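Local coordinates for high affinity transport system protein p37 (Mycoplasma hyorhinis, PDB 3EKI) that binds thiamine diphosphate and is the extracytoplasmic lipoprotein component of a high-affinity transport system, at residues Val50-Leu55 / Val100-Asp105; Glu119-Ile124 / Val347-Val352; Asp169-Ile174 / Leu335-Pro340; Arg216-Ile221 / Ala305-Gly310. One frame throughout, in Å; residues are numbered along the deposited sequence.

Interaction 1 (Val50-Leu55 / Val100-Asp105); sequences VSEAWL and VTPIQD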
# COMPACT_ATOMS: atom_id res chain seq x y z
N VAL A 50 -9.78 -11.71 5.34
CA VAL A 50 -9.96 -10.60 4.42
C VAL A 50 -10.71 -9.47 5.15
O VAL A 50 -11.45 -9.72 6.08
CB VAL A 50 -10.72 -10.92 3.12
CG1 VAL A 50 -10.05 -12.05 2.36
CG2 VAL A 50 -12.18 -11.23 3.43
N SER A 51 -10.47 -8.26 4.65
CA SER A 51 -11.07 -7.11 5.32
C SER A 51 -12.60 -7.21 5.38
O SER A 51 -13.23 -7.46 4.36
CB SER A 51 -10.71 -5.79 4.63
OG SER A 51 -11.50 -4.77 5.24
N GLU A 52 -13.12 -6.99 6.57
CA GLU A 52 -14.51 -7.00 6.96
C GLU A 52 -15.27 -5.95 6.15
O GLU A 52 -16.28 -6.26 5.53
CB GLU A 52 -14.62 -6.71 8.44
CG GLU A 52 -15.98 -6.93 9.07
CD GLU A 52 -15.87 -6.93 10.59
OE1 GLU A 52 -16.08 -5.84 11.18
OE2 GLU A 52 -15.57 -8.00 11.17
N ALA A 53 -14.77 -4.73 6.18
CA ALA A 53 -15.32 -3.65 5.38
C ALA A 53 -15.42 -4.03 3.92
O ALA A 53 -16.39 -3.73 3.22
CB ALA A 53 -14.44 -2.41 5.50
N TRP A 54 -14.38 -4.68 3.41
CA TRP A 54 -14.39 -5.00 1.98
C TRP A 54 -15.46 -6.03 1.63
O TRP A 54 -16.16 -5.89 0.62
CB TRP A 54 -13.02 -5.54 1.54
CG TRP A 54 -12.94 -5.82 0.07
CD1 TRP A 54 -12.67 -4.94 -0.94
CD2 TRP A 54 -13.14 -7.09 -0.56
NE1 TRP A 54 -12.69 -5.57 -2.16
CE2 TRP A 54 -12.97 -6.90 -1.94
CE3 TRP A 54 -13.44 -8.36 -0.06
CZ2 TRP A 54 -13.10 -7.95 -2.85
CZ3 TRP A 54 -13.56 -9.40 -0.96
CH2 TRP A 54 -13.39 -9.18 -2.32
N LEU A 55 -15.55 -7.04 2.47
CA LEU A 55 -16.39 -8.22 2.26
C LEU A 55 -17.86 -7.83 2.31
O LEU A 55 -18.69 -8.25 1.50
CB LEU A 55 -16.05 -9.25 3.33
CG LEU A 55 -16.31 -10.73 3.13
CD1 LEU A 55 -15.61 -11.30 1.90
CD2 LEU A 55 -15.86 -11.48 4.38
N VAL A 100 -12.95 -17.84 3.48
CA VAL A 100 -12.51 -16.55 4.01
C VAL A 100 -13.30 -16.28 5.29
O VAL A 100 -14.38 -16.83 5.54
CB VAL A 100 -12.65 -15.35 3.07
CG1 VAL A 100 -11.78 -15.50 1.84
CG2 VAL A 100 -14.11 -15.14 2.65
N THR A 101 -12.69 -15.41 6.09
CA THR A 101 -13.31 -14.93 7.32
C THR A 101 -13.07 -13.42 7.37
O THR A 101 -11.97 -12.98 6.97
CB THR A 101 -12.78 -15.72 8.52
OG1 THR A 101 -13.62 -15.49 9.66
CG2 THR A 101 -11.38 -15.29 8.92
N PRO A 102 -14.04 -12.59 7.77
CA PRO A 102 -13.81 -11.15 7.87
C PRO A 102 -12.86 -10.80 9.01
O PRO A 102 -12.98 -11.36 10.09
CB PRO A 102 -15.19 -10.56 8.19
CG PRO A 102 -15.93 -11.68 8.84
CD PRO A 102 -15.43 -12.91 8.12
N ILE A 103 -11.96 -9.87 8.74
CA ILE A 103 -11.04 -9.37 9.75
C ILE A 103 -11.11 -7.85 9.86
O ILE A 103 -11.05 -7.13 8.86
CB ILE A 103 -9.58 -9.78 9.45
CG1 ILE A 103 -9.40 -11.29 9.29
CG2 ILE A 103 -8.66 -9.23 10.52
CD1 ILE A 103 -9.74 -12.06 10.55
N GLN A 104 -11.26 -7.41 11.10
CA GLN A 104 -11.55 -5.99 11.38
C GLN A 104 -10.42 -5.08 10.94
O GLN A 104 -10.65 -4.04 10.31
CB GLN A 104 -11.89 -5.85 12.86
CG GLN A 104 -12.94 -6.83 13.37
CD GLN A 104 -12.47 -8.18 13.86
OE1 GLN A 104 -12.51 -9.20 13.16
NE2 GLN A 104 -12.02 -8.25 15.12
N ASP A 105 -9.17 -5.45 11.23
CA ASP A 105 -8.02 -4.63 10.85
C ASP A 105 -6.75 -5.44 11.00
O ASP A 105 -6.75 -6.60 11.45
CB ASP A 105 -7.91 -3.35 11.66
CG ASP A 105 -7.78 -3.51 13.14
OD1 ASP A 105 -8.38 -2.69 13.88
OD2 ASP A 105 -7.10 -4.43 13.64
O HOH W 1 -12.44 -3.99 7.92

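Interaction 2 (Glu119-Ile124 / Val347-Val352); sequences ELDFGI and VFRKSV. With CA (calcium ion), chain D.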
# COMPACT_ATOMS: atom_id res chain seq x y z
N GLU A 119 -8.67 -21.91 12.77
CA GLU A 119 -9.78 -21.16 12.22
C GLU A 119 -9.31 -20.00 11.34
O GLU A 119 -10.13 -19.49 10.57
CB GLU A 119 -10.71 -20.60 13.30
CG GLU A 119 -10.34 -19.24 13.85
CD GLU A 119 -10.73 -19.08 15.31
OE1 GLU A 119 -11.79 -19.62 15.70
OE2 GLU A 119 -9.96 -18.42 16.04
N LEU A 120 -8.04 -19.61 11.45
CA LEU A 120 -7.48 -18.55 10.61
C LEU A 120 -6.04 -18.91 10.26
O LEU A 120 -5.15 -18.94 11.11
CB LEU A 120 -7.52 -17.18 11.30
CG LEU A 120 -6.82 -16.05 10.52
CD1 LEU A 120 -7.55 -15.77 9.23
CD2 LEU A 120 -6.74 -14.82 11.40
N ASP A 121 -5.82 -19.22 9.00
CA ASP A 121 -4.56 -19.80 8.55
C ASP A 121 -3.62 -18.84 7.82
O ASP A 121 -2.41 -19.07 7.80
CB ASP A 121 -4.88 -20.98 7.63
CG ASP A 121 -5.81 -22.01 8.27
OD1 ASP A 121 -6.98 -22.12 7.88
OD2 ASP A 121 -5.38 -22.64 9.26
N PHE A 122 -4.17 -17.81 7.18
CA PHE A 122 -3.34 -16.98 6.32
C PHE A 122 -4.00 -15.62 6.13
O PHE A 122 -5.21 -15.47 6.15
CB PHE A 122 -3.16 -17.66 4.98
CG PHE A 122 -2.47 -16.95 3.85
CD1 PHE A 122 -1.11 -17.08 3.66
CD2 PHE A 122 -3.21 -16.17 2.97
CE1 PHE A 122 -0.48 -16.43 2.61
CE2 PHE A 122 -2.60 -15.50 1.92
CZ PHE A 122 -1.24 -15.67 1.77
N GLY A 123 -3.14 -14.64 5.89
CA GLY A 123 -3.68 -13.37 5.38
C GLY A 123 -2.59 -12.53 4.76
O GLY A 123 -1.41 -12.89 4.80
N ILE A 124 -2.95 -11.41 4.13
CA ILE A 124 -1.98 -10.56 3.44
C ILE A 124 -1.94 -9.19 4.12
O ILE A 124 -3.03 -8.63 4.32
CB ILE A 124 -2.32 -10.47 1.95
CG1 ILE A 124 -2.35 -11.85 1.30
CG2 ILE A 124 -1.36 -9.52 1.26
CD1 ILE A 124 -2.89 -11.89 -0.12
N VAL A 347 1.23 -14.04 4.92
CA VAL A 347 1.78 -14.64 6.11
C VAL A 347 0.87 -15.73 6.64
O VAL A 347 -0.35 -15.60 6.67
CB VAL A 347 2.03 -13.50 7.13
CG1 VAL A 347 0.76 -12.75 7.48
CG2 VAL A 347 2.69 -14.10 8.35
N PHE A 348 1.49 -16.84 7.06
CA PHE A 348 0.82 -17.99 7.61
C PHE A 348 0.93 -18.09 9.12
O PHE A 348 1.96 -17.66 9.66
CB PHE A 348 1.43 -19.31 7.09
CG PHE A 348 1.05 -19.64 5.67
CD1 PHE A 348 -0.17 -20.22 5.40
CD2 PHE A 348 1.94 -19.35 4.64
CE1 PHE A 348 -0.51 -20.53 4.09
CE2 PHE A 348 1.59 -19.62 3.33
CZ PHE A 348 0.36 -20.19 3.08
N ARG A 349 -0.07 -18.65 9.77
CA ARG A 349 0.14 -19.17 11.12
C ARG A 349 1.22 -20.25 11.03
O ARG A 349 1.42 -20.93 10.02
CB ARG A 349 -1.14 -19.64 11.79
CG ARG A 349 -1.79 -20.83 11.12
CD ARG A 349 -3.00 -21.38 11.85
NE ARG A 349 -3.50 -22.60 11.20
CZ ARG A 349 -3.14 -23.84 11.41
NH1 ARG A 349 -2.22 -24.14 12.32
NH2 ARG A 349 -3.71 -24.82 10.71
N LYS A 350 1.99 -20.38 12.11
CA LYS A 350 3.25 -21.10 12.08
C LYS A 350 3.08 -22.59 11.80
O LYS A 350 3.96 -23.18 11.16
CB LYS A 350 3.97 -20.92 13.42
CG LYS A 350 5.49 -21.00 13.33
CD LYS A 350 6.05 -20.94 14.74
CE LYS A 350 7.47 -20.43 14.78
NZ LYS A 350 7.68 -19.56 15.97
N SER A 351 2.00 -23.17 12.29
CA SER A 351 1.87 -24.63 12.20
C SER A 351 1.22 -25.14 10.94
O SER A 351 0.99 -26.35 10.81
CB SER A 351 1.11 -25.16 13.44
OG SER A 351 1.91 -24.92 14.61
N VAL A 352 0.92 -24.31 9.93
CA VAL A 352 0.47 -24.88 8.66
C VAL A 352 1.61 -25.63 8.02
O VAL A 352 2.75 -25.13 7.93
CB VAL A 352 -0.01 -23.79 7.68
CG1 VAL A 352 -0.22 -24.42 6.31
CG2 VAL A 352 -1.25 -23.11 8.22
CA CA D . -7.71 -24.01 8.91
O HOH W 2 -10.12 -23.35 8.15
O HOH W 3 -9.11 -25.89 9.87

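Interaction 3 (Asp169-Ile174 / Leu335-Pro340); sequences DPLVKI and LIVTNP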
# COMPACT_ATOMS: atom_id res chain seq x y z
N ASP A 169 17.00 15.68 -7.55
CA ASP A 169 16.77 14.53 -6.66
C ASP A 169 15.85 13.55 -7.38
O ASP A 169 14.84 14.00 -7.91
CB ASP A 169 16.20 15.06 -5.35
CG ASP A 169 16.05 13.99 -4.28
OD1 ASP A 169 15.23 13.08 -4.55
OD2 ASP A 169 16.71 14.06 -3.23
N PRO A 170 16.16 12.26 -7.39
CA PRO A 170 15.31 11.30 -8.09
C PRO A 170 13.87 11.28 -7.58
O PRO A 170 12.95 11.06 -8.36
CB PRO A 170 15.96 9.95 -7.81
CG PRO A 170 16.94 10.17 -6.72
CD PRO A 170 17.31 11.62 -6.72
N LEU A 171 13.67 11.53 -6.30
CA LEU A 171 12.31 11.51 -5.73
C LEU A 171 11.53 12.76 -6.13
O LEU A 171 10.30 12.78 -6.23
CB LEU A 171 12.39 11.37 -4.20
CG LEU A 171 13.15 10.14 -3.69
CD1 LEU A 171 12.94 10.02 -2.18
CD2 LEU A 171 12.73 8.89 -4.44
N VAL A 172 12.27 13.85 -6.35
CA VAL A 172 11.66 15.09 -6.82
C VAL A 172 11.32 14.95 -8.29
O VAL A 172 10.26 15.44 -8.73
CB VAL A 172 12.57 16.30 -6.58
CG1 VAL A 172 11.97 17.54 -7.22
CG2 VAL A 172 12.75 16.49 -5.08
N LYS A 173 12.16 14.28 -9.05
CA LYS A 173 11.87 14.03 -10.47
C LYS A 173 10.60 13.20 -10.62
O LYS A 173 9.76 13.46 -11.50
CB LYS A 173 13.08 13.35 -11.12
CG LYS A 173 14.30 14.27 -11.18
CD LYS A 173 15.39 13.58 -11.98
CE LYS A 173 16.61 13.29 -11.13
NZ LYS A 173 17.39 12.13 -11.64
N ILE A 174 10.40 12.19 -9.78
CA ILE A 174 9.12 11.45 -9.89
C ILE A 174 7.93 12.34 -9.58
O ILE A 174 6.87 12.30 -10.20
CB ILE A 174 9.14 10.22 -8.96
CG1 ILE A 174 10.16 9.16 -9.39
CG2 ILE A 174 7.75 9.63 -8.88
CD1 ILE A 174 10.58 8.17 -8.32
N LEU A 335 5.10 17.35 -4.09
CA LEU A 335 6.39 17.93 -3.75
C LEU A 335 7.54 16.96 -3.92
O LEU A 335 8.57 17.24 -4.55
CB LEU A 335 6.32 18.47 -2.32
CG LEU A 335 7.65 18.98 -1.74
CD1 LEU A 335 8.03 20.28 -2.39
CD2 LEU A 335 7.48 19.08 -0.23
N ILE A 336 7.39 15.75 -3.36
CA ILE A 336 8.42 14.74 -3.40
C ILE A 336 7.77 13.39 -3.05
O ILE A 336 6.76 13.41 -2.34
CB ILE A 336 9.58 15.05 -2.45
CG1 ILE A 336 10.84 14.22 -2.66
CG2 ILE A 336 9.12 14.99 -1.00
CD1 ILE A 336 12.07 14.75 -1.97
N VAL A 337 8.32 12.31 -3.59
CA VAL A 337 7.86 10.99 -3.12
C VAL A 337 8.83 10.47 -2.07
O VAL A 337 9.80 11.14 -1.68
CB VAL A 337 7.67 9.98 -4.25
CG1 VAL A 337 6.62 10.57 -5.21
CG2 VAL A 337 8.94 9.62 -4.98
N THR A 338 8.62 9.26 -1.58
CA THR A 338 9.50 8.71 -0.56
C THR A 338 10.36 7.59 -1.11
O THR A 338 10.31 7.25 -2.28
CB THR A 338 8.72 8.16 0.65
OG1 THR A 338 8.06 6.92 0.27
CG2 THR A 338 7.63 9.11 1.14
N ASN A 339 11.18 7.00 -0.23
CA ASN A 339 11.94 5.80 -0.50
C ASN A 339 10.94 4.63 -0.60
O ASN A 339 9.83 4.75 -0.09
CB ASN A 339 12.98 5.55 0.57
CG ASN A 339 14.04 6.62 0.70
OD1 ASN A 339 14.39 7.26 -0.28
ND2 ASN A 339 14.53 6.79 1.92
N PRO A 340 11.35 3.58 -1.30
CA PRO A 340 10.42 2.47 -1.55
C PRO A 340 10.48 1.32 -0.55
O PRO A 340 11.56 1.01 -0.04
CB PRO A 340 10.98 2.00 -2.89
CG PRO A 340 12.46 2.16 -2.75
CD PRO A 340 12.66 3.40 -1.91

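Interaction 4 (Arg216-Ile221 / Ala305-Gly310); sequences RGMIWI and AFSEEG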
# COMPACT_ATOMS: atom_id res chain seq x y z
N ARG A 216 5.61 3.50 -2.70
CA ARG A 216 6.13 4.65 -1.97
C ARG A 216 5.00 5.47 -1.36
O ARG A 216 3.83 5.33 -1.71
CB ARG A 216 6.90 5.59 -2.90
CG ARG A 216 8.00 4.95 -3.72
CD ARG A 216 8.60 6.01 -4.64
NE ARG A 216 9.43 5.35 -5.62
CZ ARG A 216 10.72 5.08 -5.56
NH1 ARG A 216 11.42 5.43 -4.48
NH2 ARG A 216 11.28 4.46 -6.59
N GLY A 217 5.33 6.38 -0.46
CA GLY A 217 4.48 7.46 -0.06
C GLY A 217 4.82 8.71 -0.89
O GLY A 217 5.69 8.67 -1.76
N MET A 218 4.06 9.76 -0.59
CA MET A 218 4.34 11.03 -1.28
C MET A 218 3.89 12.17 -0.40
O MET A 218 3.04 12.01 0.47
CB MET A 218 3.64 11.09 -2.62
CG MET A 218 2.13 11.12 -2.57
SD MET A 218 1.39 11.18 -4.20
CE MET A 218 1.83 12.83 -4.72
N ILE A 219 4.48 13.34 -0.63
CA ILE A 219 4.09 14.55 0.07
C ILE A 219 3.46 15.52 -0.95
O ILE A 219 4.15 15.81 -1.92
CB ILE A 219 5.29 15.23 0.76
CG1 ILE A 219 5.96 14.29 1.78
CG2 ILE A 219 4.90 16.55 1.40
CD1 ILE A 219 7.20 14.79 2.45
N TRP A 220 2.27 15.94 -0.64
CA TRP A 220 1.51 16.94 -1.37
C TRP A 220 1.63 18.30 -0.70
O TRP A 220 1.74 18.39 0.51
CB TRP A 220 0.03 16.60 -1.39
CG TRP A 220 -0.41 15.35 -2.05
CD1 TRP A 220 -0.56 14.12 -1.47
CD2 TRP A 220 -0.76 15.18 -3.43
NE1 TRP A 220 -0.98 13.20 -2.40
CE2 TRP A 220 -1.11 13.83 -3.61
CE3 TRP A 220 -0.81 16.04 -4.53
CZ2 TRP A 220 -1.52 13.30 -4.83
CZ3 TRP A 220 -1.21 15.50 -5.74
CH2 TRP A 220 -1.56 14.15 -5.89
N ILE A 221 1.53 19.34 -1.53
CA ILE A 221 1.37 20.71 -1.09
C ILE A 221 0.20 21.34 -1.83
O ILE A 221 -0.14 20.93 -2.93
CB ILE A 221 2.67 21.51 -1.26
CG1 ILE A 221 3.15 21.63 -2.69
CG2 ILE A 221 3.75 20.89 -0.35
CD1 ILE A 221 4.32 22.60 -2.86
N ALA A 305 0.25 17.37 2.83
CA ALA A 305 -0.40 16.11 3.17
C ALA A 305 0.41 14.91 2.73
O ALA A 305 1.12 14.93 1.72
CB ALA A 305 -1.80 16.00 2.57
N PHE A 306 0.31 13.84 3.53
CA PHE A 306 0.95 12.58 3.19
C PHE A 306 -0.05 11.62 2.55
O PHE A 306 -1.19 11.59 3.01
CB PHE A 306 1.51 11.92 4.45
CG PHE A 306 2.50 12.72 5.26
CD1 PHE A 306 3.17 13.81 4.70
CD2 PHE A 306 2.78 12.35 6.57
CE1 PHE A 306 4.08 14.51 5.47
CE2 PHE A 306 3.66 13.07 7.33
CZ PHE A 306 4.34 14.14 6.77
N SER A 307 0.42 10.86 1.56
CA SER A 307 -0.42 9.78 1.04
C SER A 307 0.43 8.73 0.38
O SER A 307 1.63 8.87 0.17
CB SER A 307 -1.44 10.30 0.03
OG SER A 307 -0.81 10.50 -1.21
N GLU A 308 -0.24 7.62 0.03
CA GLU A 308 0.37 6.67 -0.87
C GLU A 308 0.71 7.35 -2.19
O GLU A 308 -0.10 8.15 -2.66
CB GLU A 308 -0.61 5.52 -1.15
CG GLU A 308 -1.24 4.86 0.05
CD GLU A 308 -2.55 5.47 0.48
OE1 GLU A 308 -3.35 4.72 1.09
OE2 GLU A 308 -2.78 6.68 0.23
N GLU A 309 1.85 7.03 -2.75
CA GLU A 309 2.17 7.50 -4.10
C GLU A 309 1.02 7.12 -5.03
O GLU A 309 0.58 5.98 -5.11
CB GLU A 309 3.48 6.94 -4.58
CG GLU A 309 3.80 7.36 -6.01
CD GLU A 309 5.04 6.72 -6.58
OE1 GLU A 309 5.10 5.47 -6.70
OE2 GLU A 309 5.95 7.50 -6.95
N GLY A 310 0.54 8.10 -5.79
CA GLY A 310 -0.45 7.85 -6.82
C GLY A 310 -1.81 7.38 -6.34
O GLY A 310 -2.50 6.73 -7.14
O HOH W 4 3.97 3.42 -5.29

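Interaction 1 (Val50-Leu55 / Val100-Asp105)
V50 and I103 are joined by a short backbone bond, I103 N to V50 O at 2.7 Å, one of three backbone bonds between 50-55 and 100-105. V50 N gives to T101 O at 3.0 Å. E52 N, already in the first turn of helix 52-55, reaches I103 O at 3.1 Å, so the pairing runs past the strand end into the helix. Beside these bonds lies an apolar strip. V50 CG1 meets V100 CG1 at 3.9 Å, and L55 divides its two methyls between V100 and P102, CD1 near V100 CG2 and CD2 4.0 Å from P102 CB. With CG anti to the backbone N (chi1 -169°), E52 brings CB and CG against P102 CB, CG at 3.8 Å. Its carboxylate then passes the CG of Q104.

S51 is the N-cap of the short helix, its OG accepting a weak bond from W54 N. One water ties this cap across the contact, bonding S51 OG, accepting from A53 N and donating to Q104 O at 3.0 Å. Farther out, helix 64-85 lays I69 against L55 and V100, helix 106-115 packs V108 and L109 on I103, and the ring of Y375 meets that of W54 edge-to-face.

Interaction 2 (Glu119-Ile124 / Val347-Val352)
D121 OD2 serves two partners at once, the calcium ion and R349 NE, which gives to it at 2.7 Å. The NE bond is nearly straight (166°), lies in the guanidinium plane and uses the anti lone pair of OD2; R349 NH2 adds a weak second bond to the same oxygen. D121 OD1 holds the metal more closely, at 2.3 Å, and two waters, D43, S45 and P118 complete its shell. R349 has CG between its backbone N and carbonyl carbon (chi1 65°), then runs extended alongside D121, while V352 CG2 rests on one guanidinium face.

The backbones pair antiparallel. G123 and V347 exchange two bonds, V347 N reaching G123 O at 2.9 Å, and R349 N gives to D121 O. F122 and F348, a non-hydrogen-bonded pair, form an edge-to-face stack: F122 CD1 stands over the centre of the F348 ring, the centroids 4.7 Å apart and the planes at 53°.

R349 is itself shared, with a salt bridge to D116 and a bond to D43. Calcium and arginine together probably keep the D121 carboxylate ionised, and the same group links the metal site to strand 345-349.

Interaction 3 (Asp169-Ile174 / Leu335-Pro340)
L171, on the first turn of helix 170-184, lies against the four consecutive residues 336-339. Its CB packs on I336 CG1 at 3.6 Å. Beyond it the methyls part: CD2 lies 3.9 Å from V337 CG2 and also near T338 O, whereas CD1 approaches V337 O and N339 OD1. The CG is anti to the carbonyl carbon (chi1 -57°), and from there the methyls reach V337-N339.

V337 answers from the strand with both branches. CG2 sits between L171 and I174, and CG1 meets I174 CG2 at 4.0 Å, the two side chains crossing at about a right angle. I336 also spans two helix residues, CG1 on L171 and CD1 3.6 Å from V172 CG2, so L171 is shared by both strand residues. The axes of helix and strand run at 111° to each other and come within 6.0 Å.

A weak but straight bond joins the backbones, V337 N to L171 O at 3.3 Å. D169 caps the helix start, its OD1 accepting from L171 N at 2.8 Å, while its OD2 is bonded by the backbone N atoms of V163, D164 and G165. N339 is likewise anchored, OD1 by Y162 N and ND2 by A401 O. Two residues, L335 and I336, pair with the single I219 of strand 217-223 in a classic beta bulge at this sheet edge. The contact is mainly apolar, with one weak cross-bond; V337 O is buried without a polar partner in the model, and the L171 side chain packs against it.

Interaction 4 (Arg216-Ile221 / Ala305-Gly310)
Strands 217-223 and 304-308 run antiparallel, their local axes 4.5 Å apart at 149°. M218 and S307 form one hydrogen-bonded pair and W220 and A305 the next, with W220 N reaching A305 O at 2.8 Å. Past the end of strand 304-308, E309 N still bonds R216 O, also at 2.8 Å.

On the face carrying M218, W220 and S307, the indole NE1 gives to S307 OG at 3.0 Å, close to the ring plane. That hydroxyl donates in turn to E308 O, which fixes its rotation. M218 CE lies 3.3 Å above one face of the indole, toward its rim. The thioether is bent at its end (chi3 -70°), and its SD takes a weak bond from G310 N.

These strands are neighbours inside the mixed five-stranded sheet of a two-lobed periplasmic-binding-protein fold, and E308, at the end of its strand, touches thiamine diphosphate while its OE1 makes a salt bridge to K258.

On the other face, I219 CG1 lies 4.1 Å from F306 CD1, the two side chains side by side.

R216 and E309 run alongside each other at the end of the pairing, but R216 NE stays 4.3 Å from E309 OE2, beyond a salt bridge; the guanidinium bonds D155 and K160 O instead. One water accepts from R216 N and donates to E309 OE1 at 2.7 Å.

In the fold
From the N terminus, interaction 1 closes first, joining strands 45-51 and 97-103 across the loop that contains helix 64-85. Interaction 2 opens soon after and touches it, L120 packing on T101 and I103; its loop, 222 residues long, is the widest and does not close until strand 345-349. Within that span lies interaction 3, tying helix 170-184 to strand 331-337, and within interaction 3 lies interaction 4. The inner two reach the same sheet, in which strands 217-223 and 331-337 are neighbours, and their centres are about 10 Å apart. Interactions 1 and 2 lie on the opposite side of the chain's centre from 3 and 4, with thiamine diphosphate bound between them.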